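Local coordinates for fluoroacetyl-CoA-specific thioesterase-like domain-containing protein (Thermanaerovibrio acidaminovorans, PDB 3QOO), which is of unknown function but adopts a hot-dog fold and may act on acyl-CoA thioesters, perhaps as a thioesterase of the fluoroacetyl-CoA-specific type, at residues K104-P108 and H109-A113; A43-E46 and T47-Q50; I55-H58 and K59-E62; T49-A52 and V53-L56. All coordinates share one frame; numbering follows the deposited sequence.

Contact 1: K104-P108 and H109-A113; sequences KADDP and HGPVA
Asp-107 and His-109 meet where the chain reverses between strands 98-107 and 110-123. CG of Asp-107 sits between its backbone N and carbonyl carbon (chi1 71°), which folds the carboxylate back over the turn. From CB the side chain passes to CG, 3.9 Å from Gly-110 O, and there divides. OD1 accepts the N-H of His-109 at 2.8 Å, a bent bond that arrives from above the carboxylate plane, and it also forms a salt bridge with Arg-134 of the second subunit. OD2 turns the other way and rests 3.6 Å from CG1 of Val-112, the two side chains crossing at about a right angle. Behind this, Asp-107 N donates to Gly-110 O and Gly-110 N returns a bond to Asp-107 O at 3.0 Å, closing a type I turn; the positive phi of Gly-110 (131°) suits glycine. The next pair, Asp-106 and Pro-111, is non-hydrogen-bonded. Farther along, Ala-105 O takes a nearly straight bond from Val-112 N at 2.8 Å and a weak one from Ala-113 N at 3.3 Å, while Ala-105 CB packs against Val-112 CG2. Two residues facing one across antiparallel strands make a classic beta bulge, here set just behind the tip of a beta hairpin in the hot-dog sheet.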
ATOM      1  N   LYS A 104      -1.916   0.591  13.573  1.00  9.04           N
ATOM      2  CA  LYS A 104      -1.470  -0.667  14.109  1.00  9.43           C
ATOM      3  C   LYS A 104      -2.528  -1.704  13.826  1.00  9.45           C
ATOM      4  O   LYS A 104      -3.712  -1.443  13.981  1.00 11.18           O
ATOM      5  CB  LYS A 104      -1.169  -0.574  15.623  1.00 12.52           C
ATOM      6  CG  LYS A 104      -0.345  -1.730  16.186  1.00 18.24           C
ATOM      7  CD  LYS A 104       0.300  -1.333  17.509  1.00 21.93           C
ATOM      8  CE  LYS A 104       1.097  -2.476  18.129  1.00 24.74           C
ATOM      9  NZ  LYS A 104       1.725  -2.013  19.400  1.00 26.05           N
ATOM     10  N   ALA A 105      -2.083  -2.863  13.395  1.00  8.69           N
ATOM     11  CA  ALA A 105      -2.920  -4.016  13.106  1.00  9.91           C
ATOM     12  C   ALA A 105      -2.472  -5.150  13.992  1.00 10.13           C
ATOM     13  O   ALA A 105      -1.302  -5.519  14.012  1.00 10.12           O
ATOM     14  CB  ALA A 105      -2.825  -4.386  11.625  1.00 10.72           C
ATOM     15  N   ASP A 106      -3.434  -5.739  14.698  0.56 10.67           N
ATOM     16  CA  ASP A 106      -3.180  -6.775  15.679  0.56 11.46           C
ATOM     17  C   ASP A 106      -4.202  -7.882  15.504  0.56 11.93           C
ATOM     18  O   ASP A 106      -5.303  -7.682  14.997  0.56 11.45           O
ATOM     19  CB  ASP A 106      -3.315  -6.200  17.101  0.56 12.51           C
ATOM     20  CG  ASP A 106      -2.489  -4.955  17.311  0.56 15.59           C
ATOM     21  OD1 ASP A 106      -3.066  -3.846  17.461  0.56 20.58           O
ATOM     22  OD2 ASP A 106      -1.268  -5.067  17.302  0.56 17.81           O
ATOM     23  N   ASP A 107      -3.843  -9.067  15.928  1.00 13.61           N
ATOM     24  CA  ASP A 107      -4.802 -10.126  16.026  1.00 16.07           C
ATOM     25  C   ASP A 107      -4.637 -10.737  17.382  1.00 17.83           C
ATOM     26  O   ASP A 107      -3.868 -10.238  18.205  1.00 15.92           O
ATOM     27  CB  ASP A 107      -4.648 -11.076  14.837  1.00 16.93           C
ATOM     28  CG  ASP A 107      -3.372 -11.936  14.879  1.00 14.81           C
ATOM     29  OD1 ASP A 107      -2.709 -12.005  15.936  1.00 14.90           O
ATOM     30  OD2 ASP A 107      -3.004 -12.524  13.836  1.00 16.93           O
ATOM     31  N   PRO A 108      -5.381 -11.804  17.655  1.00 20.92           N
ATOM     32  CA  PRO A 108      -5.313 -12.401  18.983  1.00 20.95           C
ATOM     33  C   PRO A 108      -3.908 -12.827  19.432  1.00 19.16           C
ATOM     34  O   PRO A 108      -3.644 -12.981  20.635  1.00 19.90           O
ATOM     35  CB  PRO A 108      -6.197 -13.651  18.838  1.00 22.03           C
ATOM     36  CG  PRO A 108      -7.119 -13.316  17.688  1.00 23.47           C
ATOM     37  CD  PRO A 108      -6.316 -12.517  16.759  1.00 22.56           C
ATOM     38  N   HIS A 109      -3.019 -13.052  18.476  1.00 16.42           N
ATOM     39  CA  HIS A 109      -1.692 -13.516  18.784  1.00 15.07           C
ATOM     40  C   HIS A 109      -0.671 -12.412  18.888  1.00 14.39           C
ATOM     41  O   HIS A 109       0.429 -12.671  19.283  1.00 16.45           O
ATOM     42  CB  HIS A 109      -1.253 -14.548  17.753  1.00 15.33           C
ATOM     43  CG  HIS A 109      -2.135 -15.743  17.739  1.00 16.72           C
ATOM     44  ND1 HIS A 109      -1.983 -16.777  18.639  1.00 21.05           N
ATOM     45  CD2 HIS A 109      -3.238 -16.025  17.018  1.00 19.49           C
ATOM     46  CE1 HIS A 109      -2.936 -17.667  18.435  1.00 21.01           C
ATOM     47  NE2 HIS A 109      -3.712 -17.231  17.460  1.00 21.66           N
ATOM     48  N   GLY A 110      -1.041 -11.185  18.585  1.00 12.88           N
ATOM     49  CA  GLY A 110      -0.150 -10.040  18.670  1.00 12.07           C
ATOM     50  C   GLY A 110      -0.163  -9.176  17.412  1.00 10.93           C
ATOM     51  O   GLY A 110      -0.987  -9.342  16.528  1.00 11.66           O
ATOM     52  N   PRO A 111       0.770  -8.228  17.331  1.00 11.58           N
ATOM     53  CA  PRO A 111       0.836  -7.306  16.201  1.00 11.51           C
ATOM     54  C   PRO A 111       1.205  -8.009  14.899  1.00 10.71           C
ATOM     55  O   PRO A 111       2.079  -8.890  14.907  1.00 10.68           O
ATOM     56  CB  PRO A 111       1.943  -6.330  16.609  1.00 13.38           C
ATOM     57  CG  PRO A 111       2.215  -6.530  18.028  1.00 16.98           C
ATOM     58  CD  PRO A 111       1.741  -7.893  18.400  1.00 13.39           C
ATOM     59  N   VAL A 112       0.569  -7.596  13.811  1.00  9.28           N
ATOM     60  CA  VAL A 112       0.879  -8.126  12.506  1.00  9.40           C
ATOM     61  C   VAL A 112       1.435  -7.065  11.544  1.00  7.93           C
ATOM     62  O   VAL A 112       2.138  -7.414  10.596  1.00  8.82           O
ATOM     63  CB  VAL A 112      -0.292  -8.880  11.873  1.00  9.00           C
ATOM     64  CG1 VAL A 112      -0.596 -10.149  12.661  1.00 10.89           C
ATOM     65  CG2 VAL A 112      -1.555  -8.020  11.739  1.00 10.14           C
ATOM     66  N   ALA A 113       1.101  -5.792  11.740  1.00  8.43           N
ATOM     67  CA  ALA A 113       1.598  -4.725  10.867  1.00  7.80           C
ATOM     68  C   ALA A 113       1.455  -3.392  11.566  1.00  7.81           C
ATOM     69  O   ALA A 113       0.639  -3.225  12.496  1.00  9.00           O
ATOM     70  CB  ALA A 113       0.860  -4.670   9.525  1.00  9.60           C
TER

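Contact 2: A43-E46 and T47-Q50; sequences AFLE and TMTQ
Thr-47 and Ala-43 are joined twice over one turn of helix, because the side chain of the threonine is turned back along the backbone. OG1 of Thr-47 stands anti to its own carbonyl carbon (chi1 -51°) and donates to Ala-43 O at 2.9 Å, while Thr-47 N reaches the same oxygen at 3.1 Å. The two donors approach from opposite faces of the carbonyl plane, so one acceptor serves both and the buried hydroxyl has a partner. OG1 of Thr-49 likewise comes to 3.1 Å from Leu-45 O, but its proton is not settled on that carbonyl, and OG1 is also hydrogen-bonded to Gln-117. The same hydroxyl lies 3.6 Å from CD2 of Leu-45, their side chains meeting obliquely.

These turns belong to helix 41-56, the long central helix which, as in other hot-dog proteins, is wrapped by the antiparallel sheet. On its sheet-facing side, selenomethionine Met-48 runs out extended and then bends at chi3 (62°), bringing CE to 4.1 Å from CG of Leu-45. That pair slants across each other and packs on Ser-71 of strand 64-75. Leu-45 also touches Leu-45 of the second subunit. Glu-46 points elsewhere: its carboxylate reaches outward from the helix, and OE2 forms a salt bridge with Arg-31 of the second subunit. Between these side chains the backbone continues regularly, as in the 2.9 Å bond from Gln-50 N to Glu-46 O.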
ATOM      1  N   ALA A  43      -3.559  -4.985   1.108  1.00  8.77           N
ATOM      2  CA  ALA A  43      -4.748  -5.116   1.943  1.00  9.54           C
ATOM      3  C   ALA A  43      -4.605  -4.325   3.228  1.00  9.43           C
ATOM      4  O   ALA A  43      -5.566  -3.690   3.674  1.00 10.16           O
ATOM      5  CB  ALA A  43      -5.028  -6.577   2.247  1.00 10.78           C
ATOM      6  N   PHE A  44      -3.463  -4.402   3.882  1.00  8.67           N
ATOM      7  CA  PHE A  44      -3.226  -3.567   5.064  1.00  8.14           C
ATOM      8  C   PHE A  44      -3.399  -2.106   4.728  1.00  8.31           C
ATOM      9  O   PHE A  44      -4.023  -1.349   5.486  1.00  9.83           O
ATOM     10  CB  PHE A  44      -1.841  -3.803   5.660  1.00  8.98           C
ATOM     11  CG  PHE A  44      -1.712  -5.091   6.407  1.00  8.56           C
ATOM     12  CD1 PHE A  44      -2.269  -5.254   7.646  1.00 10.28           C
ATOM     13  CD2 PHE A  44      -0.953  -6.123   5.914  1.00 11.01           C
ATOM     14  CE1 PHE A  44      -2.156  -6.416   8.342  1.00 11.14           C
ATOM     15  CE2 PHE A  44      -0.813  -7.301   6.626  1.00 10.16           C
ATOM     16  CZ  PHE A  44      -1.415  -7.449   7.837  1.00 11.32           C
ATOM     17  N   LEU A  45      -2.873  -1.691   3.578  1.00  8.58           N
ATOM     18  CA  LEU A  45      -2.970  -0.304   3.152  1.00  9.90           C
ATOM     19  C   LEU A  45      -4.426   0.101   2.878  1.00  9.69           C
ATOM     20  O   LEU A  45      -4.882   1.152   3.338  1.00  9.86           O
ATOM     21  CB  LEU A  45      -2.076  -0.070   1.939  1.00 11.18           C
ATOM     22  CG  LEU A  45      -1.520   1.337   1.739  1.00 14.65           C
ATOM     23  CD1 LEU A  45      -0.377   1.305   0.762  1.00 18.63           C
ATOM     24  CD2 LEU A  45      -2.568   2.325   1.295  1.00 15.28           C
ATOM     25  N   GLU A  46      -5.159  -0.718   2.141  1.00  9.78           N
ATOM     26  CA  GLU A  46      -6.542  -0.414   1.825  1.00 10.71           C
ATOM     27  C   GLU A  46      -7.354  -0.194   3.115  1.00 10.44           C
ATOM     28  O   GLU A  46      -8.205   0.695   3.202  1.00 10.69           O
ATOM     29  CB  GLU A  46      -7.146  -1.557   1.012  1.00 12.77           C
ATOM     30  CG  GLU A  46      -8.578  -1.322   0.643  1.00 16.97           C
ATOM     31  CD  GLU A  46      -9.209  -2.491  -0.070  1.00 22.51           C
ATOM     32  OE1 GLU A  46      -8.474  -3.413  -0.488  1.00 24.45           O
ATOM     33  OE2 GLU A  46     -10.450  -2.462  -0.214  1.00 27.15           O
ATOM     34  N   THR A  47      -7.108  -1.031   4.123  1.00 10.27           N
ATOM     35  CA  THR A  47      -7.871  -0.967   5.354  1.00 11.55           C
ATOM     36  C   THR A  47      -7.500   0.283   6.166  1.00 10.58           C
ATOM     37  O   THR A  47      -8.353   0.959   6.739  1.00 11.17           O
ATOM     38  CB  THR A  47      -7.684  -2.247   6.166  1.00 13.42           C
ATOM     39  OG1 THR A  47      -7.919  -3.414   5.339  1.00 16.40           O
ATOM     40  CG2 THR A  47      -8.594  -2.214   7.360  1.00 14.89           C
HETATM   41  N   MSE A  48      -6.213   0.609   6.178  1.00  9.78           N
HETATM   42  CA  MSE A  48      -5.753   1.842   6.764  1.00  9.49           C
HETATM   43  C   MSE A  48      -6.424   3.053   6.119  1.00  9.34           C
HETATM   44  O   MSE A  48      -6.902   3.965   6.818  1.00 10.16           O
HETATM   45  CB  MSE A  48      -4.235   1.942   6.656  1.00  9.82           C
HETATM   46  CG  MSE A  48      -3.685   3.287   7.166  1.00  9.55           C
HETATM   47 SE   MSE A  48      -1.726   3.312   7.365  0.86  8.09          SE
HETATM   48  CE  MSE A  48      -1.196   2.993   5.507  1.00 10.33           C
ATOM     49  N   THR A  49      -6.490   3.039   4.796  1.00  9.49           N
ATOM     50  CA  THR A  49      -7.127   4.108   4.032  1.00  9.51           C
ATOM     51  C   THR A  49      -8.610   4.228   4.436  1.00  9.48           C
ATOM     52  O   THR A  49      -9.121   5.323   4.673  1.00 10.15           O
ATOM     53  CB  THR A  49      -7.006   3.889   2.530  1.00  9.95           C
ATOM     54  OG1 THR A  49      -5.625   3.974   2.189  1.00 10.92           O
ATOM     55  CG2 THR A  49      -7.793   4.933   1.784  1.00 11.09           C
ATOM     56  N   GLN A  50      -9.298   3.099   4.485  1.00  9.50           N
ATOM     57  CA  GLN A  50     -10.705   3.104   4.853  1.00 10.89           C
ATOM     58  C   GLN A  50     -10.937   3.764   6.203  1.00 10.16           C
ATOM     59  O   GLN A  50     -11.832   4.615   6.337  1.00 10.96           O
ATOM     60  CB  GLN A  50     -11.259   1.675   4.888  1.00 12.32           C
ATOM     61  CG  GLN A  50     -12.721   1.648   5.290  1.00 16.14           C
ATOM     62  CD  GLN A  50     -13.307   0.276   5.338  1.00 20.08           C
ATOM     63  OE1 GLN A  50     -12.704  -0.670   4.840  1.00 24.43           O
ATOM     64  NE2 GLN A  50     -14.521   0.158   5.879  1.00 22.06           N
TER

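Contact 3: I55-H58 and K59-E62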
ATOM      1  N   ILE A  55     -12.285   8.540   9.761  1.00 10.95           N
ATOM      2  CA  ILE A  55     -11.969   9.479  10.820  1.00 12.09           C
ATOM      3  C   ILE A  55     -12.120  10.903  10.330  1.00 12.17           C
ATOM      4  O   ILE A  55     -12.665  11.749  11.034  1.00 13.49           O
ATOM      5  CB  ILE A  55     -10.517   9.257  11.322  1.00 11.86           C
ATOM      6  CG1 ILE A  55     -10.385   7.904  12.017  1.00 12.73           C
ATOM      7  CG2 ILE A  55     -10.058  10.386  12.240  1.00 13.52           C
ATOM      8  CD1 ILE A  55      -8.998   7.415  12.172  1.00 14.67           C
ATOM      9  N   LEU A  56     -11.620  11.205   9.131  1.00 12.13           N
ATOM     10  CA  LEU A  56     -11.490  12.595   8.706  1.00 12.37           C
ATOM     11  C   LEU A  56     -12.691  13.163   7.969  1.00 11.71           C
ATOM     12  O   LEU A  56     -13.102  14.267   8.250  1.00 12.77           O
ATOM     13  CB  LEU A  56     -10.299  12.774   7.780  1.00 11.81           C
ATOM     14  CG  LEU A  56      -8.929  12.362   8.349  1.00 13.86           C
ATOM     15  CD1 LEU A  56      -7.870  12.640   7.301  1.00 14.05           C
ATOM     16  CD2 LEU A  56      -8.609  13.110   9.643  1.00 15.33           C
ATOM     17  N   ASP A  57     -13.237  12.443   6.997  1.00 10.99           N
ATOM     18  CA  ASP A  57     -14.018  13.145   5.969  1.00 11.75           C
ATOM     19  C   ASP A  57     -15.328  13.688   6.505  1.00 12.00           C
ATOM     20  O   ASP A  57     -15.749  14.785   6.126  1.00 12.48           O
ATOM     21  CB  ASP A  57     -14.209  12.290   4.712  1.00 12.70           C
ATOM     22  CG  ASP A  57     -12.949  12.229   3.887  1.00 13.50           C
ATOM     23  OD1 ASP A  57     -11.863  12.240   4.468  1.00 15.62           O
ATOM     24  OD2 ASP A  57     -13.027  12.267   2.670  1.00 17.75           O
ATOM     25  N   HIS A  58     -15.955  12.966   7.432  1.00 12.64           N
ATOM     26  CA  HIS A  58     -17.235  13.427   7.981  1.00 13.81           C
ATOM     27  C   HIS A  58     -17.046  14.668   8.851  1.00 14.27           C
ATOM     28  O   HIS A  58     -18.022  15.340   9.169  1.00 17.31           O
ATOM     29  CB  HIS A  58     -17.992  12.302   8.704  1.00 15.19           C
ATOM     30  CG  HIS A  58     -17.390  11.903  10.013  1.00 15.45           C
ATOM     31  ND1 HIS A  58     -16.323  11.025  10.109  1.00 16.06           N
ATOM     32  CD2 HIS A  58     -17.724  12.232  11.287  1.00 17.56           C
ATOM     33  CE1 HIS A  58     -16.022  10.856  11.388  1.00 16.79           C
ATOM     34  NE2 HIS A  58     -16.872  11.561  12.123  1.00 18.43           N
ATOM     35  N   LYS A  59     -15.817  14.959   9.259  1.00 13.56           N
ATOM     36  CA  LYS A  59     -15.497  16.159  10.021  1.00 13.87           C
ATOM     37  C   LYS A  59     -15.180  17.361   9.150  1.00 13.10           C
ATOM     38  O   LYS A  59     -14.999  18.460   9.694  1.00 13.54           O
ATOM     39  CB  LYS A  59     -14.325  15.890  10.967  1.00 15.82           C
ATOM     40  CG  LYS A  59     -14.547  14.751  11.950  1.00 19.60           C
ATOM     41  CD  LYS A  59     -15.652  15.013  12.909  1.00 24.46           C
ATOM     42  CE  LYS A  59     -15.376  16.226  13.784  1.00 26.38           C
ATOM     43  NZ  LYS A  59     -16.390  16.334  14.862  1.00 29.28           N
ATOM     44  N   LEU A  60     -15.171  17.177   7.823  1.00 11.36           N
ATOM     45  CA  LEU A  60     -14.917  18.254   6.890  1.00 11.77           C
ATOM     46  C   LEU A  60     -16.213  18.848   6.397  1.00 11.38           C
ATOM     47  O   LEU A  60     -17.167  18.132   6.199  1.00 12.06           O
ATOM     48  CB  LEU A  60     -14.097  17.744   5.682  1.00 11.84           C
ATOM     49  CG  LEU A  60     -12.757  17.120   6.034  1.00 12.60           C
ATOM     50  CD1 LEU A  60     -12.147  16.499   4.777  1.00 13.45           C
ATOM     51  CD2 LEU A  60     -11.863  18.180   6.622  1.00 14.96           C
ATOM     52  N   PRO A  61     -16.212  20.162   6.134  1.00 12.16           N
ATOM     53  CA  PRO A  61     -17.432  20.786   5.668  1.00 12.14           C
ATOM     54  C   PRO A  61     -17.773  20.422   4.249  1.00 11.20           C
ATOM     55  O   PRO A  61     -16.905  19.942   3.494  1.00 11.47           O
ATOM     56  CB  PRO A  61     -17.121  22.276   5.782  1.00 13.78           C
ATOM     57  CG  PRO A  61     -15.697  22.397   5.729  1.00 15.61           C
ATOM     58  CD  PRO A  61     -15.129  21.135   6.324  1.00 12.53           C
ATOM     59  N   GLU A  62     -19.011  20.681   3.869  1.00 11.78           N
ATOM     60  CA  GLU A  62     -19.518  20.387   2.540  1.00 12.85           C
ATOM     61  C   GLU A  62     -18.592  20.942   1.479  1.00 13.18           C
ATOM     62  O   GLU A  62     -18.191  22.117   1.522  1.00 15.26           O
ATOM     63  CB  GLU A  62     -20.925  20.983   2.389  1.00 13.69           C
ATOM     64  CG  GLU A  62     -21.694  20.625   1.097  1.00 17.11           C
ATOM     65  CD  GLU A  62     -23.007  21.434   0.998  1.00 20.43           C
ATOM     66  OE1 GLU A  62     -22.945  22.646   1.268  1.00 20.24           O
ATOM     67  OE2 GLU A  62     -24.077  20.863   0.653  1.00 19.71           O
TER
HETATM   68  O   HOH W   1     -17.759  15.495   4.936  1.00 26.88           O
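His-58 and Lys-59, neighbours in sequence, lie side by side and point the same way where helix 41-56 gives way to the loop before strand 64-75. The imidazole takes an unusual first torsion, CG lying between the backbone N and the carbonyl carbon (chi1 72°), which swings the ring alongside the next residue. Lys-59 answers with a doubly bent chain: chi2 and chi3 are both near -60°, placing CG over one face of the imidazole, with CD just beyond the rim, 3.7 Å from His-58 NE2. CG is 4.1 Å from the ring centroid and 16° off the ring normal, a CH-pi contact. The ammonium end continues past the ring, leaving NZ 5.5 Å from His-58 NE2.

On the backbone beneath, Lys-59 N donates to Leu-56 O at 3.0 Å and Leu-60 N to Asp-57 O, also at 3.0 Å. Both link residues three apart, as in a 3-10 turn, and both donors stand above the carbonyl plane. Leu-60 has CG anti to its carbonyl carbon, directing the branch back toward the turn so that CG lies 3.6 Å from Leu-56 O. It also packs on Phe-10, as do Leu-56 and Lys-59. OD1 of Asp-57 is hydrogen-bonded to Ser-66 of strand 64-75, tying the turn to the sheet. A water donates to Leu-60 O at 3.0 Å; its link to Asp-57 O is too short to be more than doubtful. The pairing of His-58 with Lys-59 therefore rests on aliphatic carbon against ring, and the charged end of the lysine, carried past the imidazole, probably adds little to it.

Contact 4: T49-A52 and V53-L56; sequences TQLA and VEIL
Across residues 49-56 the backbone bonds are alpha-helical, with Val-53 N to Thr-49 O at 2.9 Å and Leu-56 N to Ala-52 O at 3.0 Å, and Ile-55 N adds a weak second bond to Ala-52 O near the end of the helix. Gln-50 and Glu-54, one turn apart, run alongside each other, and NE2 of Gln-50 donates to OE2 of Glu-54 at 3.1 Å. The bond is fairly straight; it lies in the amide plane but meets OE2 on the syn side, 33° out of the carboxylate plane, the two flat groups being turned 76° apart. Glu-54 has CG anti to its carbonyl carbon (chi1 -71°), directing the extended chain back along the helix, with CG 3.3 Å from Gln-50 O. Its other oxygen, OE1, lies 3.8 Å from CD2 of Leu-51. In the hot-dog fold this helix lies along the sheet: Leu-51 and Ile-55 press on Val-89 of strand 84-95, and Ala-52 packs against Gln-117 and Arg-119 of strand 110-123. CG1 of Ile-55 approaches Leu-51 O at 3.3 Å. At the dimer side, Gln-50 and Val-53 touch Arg-31 of the second subunit.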
ATOM      1  N   THR A  49      -6.490   3.039   4.796  1.00  9.49           N
ATOM      2  CA  THR A  49      -7.127   4.108   4.032  1.00  9.51           C
ATOM      3  C   THR A  49      -8.610   4.228   4.436  1.00  9.48           C
ATOM      4  O   THR A  49      -9.121   5.323   4.673  1.00 10.15           O
ATOM      5  CB  THR A  49      -7.006   3.889   2.530  1.00  9.95           C
ATOM      6  OG1 THR A  49      -5.625   3.974   2.189  1.00 10.92           O
ATOM      7  CG2 THR A  49      -7.793   4.933   1.784  1.00 11.09           C
ATOM      8  N   GLN A  50      -9.298   3.099   4.485  1.00  9.50           N
ATOM      9  CA  GLN A  50     -10.705   3.104   4.853  1.00 10.89           C
ATOM     10  C   GLN A  50     -10.937   3.764   6.203  1.00 10.16           C
ATOM     11  O   GLN A  50     -11.832   4.615   6.337  1.00 10.96           O
ATOM     12  CB  GLN A  50     -11.259   1.675   4.888  1.00 12.32           C
ATOM     13  CG  GLN A  50     -12.721   1.648   5.290  1.00 16.14           C
ATOM     14  CD  GLN A  50     -13.307   0.276   5.338  1.00 20.08           C
ATOM     15  OE1 GLN A  50     -12.704  -0.670   4.840  1.00 24.43           O
ATOM     16  NE2 GLN A  50     -14.521   0.158   5.879  1.00 22.06           N
ATOM     17  N   LEU A  51     -10.148   3.385   7.189  1.00 10.23           N
ATOM     18  CA  LEU A  51     -10.297   3.985   8.516  1.00 10.14           C
ATOM     19  C   LEU A  51      -9.909   5.442   8.550  1.00  9.95           C
ATOM     20  O   LEU A  51     -10.574   6.228   9.218  1.00 10.76           O
ATOM     21  CB  LEU A  51      -9.485   3.223   9.546  1.00 12.05           C
ATOM     22  CG  LEU A  51     -10.148   2.026  10.170  1.00 13.68           C
ATOM     23  CD1 LEU A  51      -9.188   1.346  11.110  1.00 15.94           C
ATOM     24  CD2 LEU A  51     -11.406   2.409  10.871  1.00 14.94           C
ATOM     25  N   ALA A  52      -8.849   5.826   7.843  1.00 10.19           N
ATOM     26  CA  ALA A  52      -8.438   7.218   7.833  1.00  9.96           C
ATOM     27  C   ALA A  52      -9.559   8.070   7.249  1.00  9.61           C
ATOM     28  O   ALA A  52      -9.848   9.153   7.762  1.00 11.14           O
ATOM     29  CB  ALA A  52      -7.148   7.363   7.022  1.00 10.81           C
ATOM     30  N   VAL A  53     -10.179   7.596   6.177  1.00  9.88           N
ATOM     31  CA  VAL A  53     -11.281   8.338   5.578  1.00 10.38           C
ATOM     32  C   VAL A  53     -12.449   8.400   6.565  1.00 10.08           C
ATOM     33  O   VAL A  53     -13.110   9.454   6.697  1.00 10.93           O
ATOM     34  CB  VAL A  53     -11.713   7.685   4.246  1.00 11.22           C
ATOM     35  CG1 VAL A  53     -13.022   8.267   3.721  1.00 12.68           C
ATOM     36  CG2 VAL A  53     -10.635   7.860   3.185  1.00 11.86           C
ATOM     37  N   GLU A  54     -12.749   7.308   7.259  1.00 10.70           N
ATOM     38  CA  GLU A  54     -13.804   7.307   8.287  1.00 12.03           C
ATOM     39  C   GLU A  54     -13.537   8.272   9.440  1.00 10.96           C
ATOM     40  O   GLU A  54     -14.479   8.769  10.048  1.00 12.70           O
ATOM     41  CB  GLU A  54     -14.059   5.878   8.811  1.00 13.26           C
ATOM     42  CG  GLU A  54     -14.751   5.005   7.766  1.00 16.82           C
ATOM     43  CD  GLU A  54     -14.964   3.566   8.172  1.00 21.50           C
ATOM     44  OE1 GLU A  54     -14.754   3.252   9.381  1.00 25.28           O
ATOM     45  OE2 GLU A  54     -15.354   2.768   7.258  1.00 22.84           O
ATOM     46  N   ILE A  55     -12.285   8.540   9.761  1.00 10.95           N
ATOM     47  CA  ILE A  55     -11.969   9.479  10.820  1.00 12.09           C
ATOM     48  C   ILE A  55     -12.120  10.903  10.330  1.00 12.17           C
ATOM     49  O   ILE A  55     -12.665  11.749  11.034  1.00 13.49           O
ATOM     50  CB  ILE A  55     -10.517   9.257  11.322  1.00 11.86           C
ATOM     51  CG1 ILE A  55     -10.385   7.904  12.017  1.00 12.73           C
ATOM     52  CG2 ILE A  55     -10.058  10.386  12.240  1.00 13.52           C
ATOM     53  CD1 ILE A  55      -8.998   7.415  12.172  1.00 14.67           C
ATOM     54  N   LEU A  56     -11.620  11.205   9.131  1.00 12.13           N
ATOM     55  CA  LEU A  56     -11.490  12.595   8.706  1.00 12.37           C
ATOM     56  C   LEU A  56     -12.691  13.163   7.969  1.00 11.71           C
ATOM     57  O   LEU A  56     -13.102  14.267   8.250  1.00 12.77           O
ATOM     58  CB  LEU A  56     -10.299  12.774   7.780  1.00 11.81           C
ATOM     59  CG  LEU A  56      -8.929  12.362   8.349  1.00 13.86           C
ATOM     60  CD1 LEU A  56      -7.870  12.640   7.301  1.00 14.05           C
ATOM     61  CD2 LEU A  56      -8.609  13.110   9.643  1.00 15.33           C
TER

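In the fold
Contacts 2, 4 and 3 follow one another along helix 41-56, the first two sharing Thr-49 and Gln-50, the last two Ile-55 and Leu-56. Contacts 2 and 4 are buried near the centre of the chain: contact 2 sets a threonine hydroxyl on a helix carbonyl beside apolar packing, whereas contact 4 has an amide-carboxylate bond between partly exposed side chains, with apolar groups on the sheet side. Contacts 1 and 3 are only partly buried and lie on opposite sides of the chain's centre, their centres about 28 Å apart; one is a hairpin turn, the other a helix exit. Phe-44 joins contact 2 to contact 1, its CE1 lying 3.7 Å from Ala-113 CB. Contacts 1, 2 and 4 also meet the second subunit.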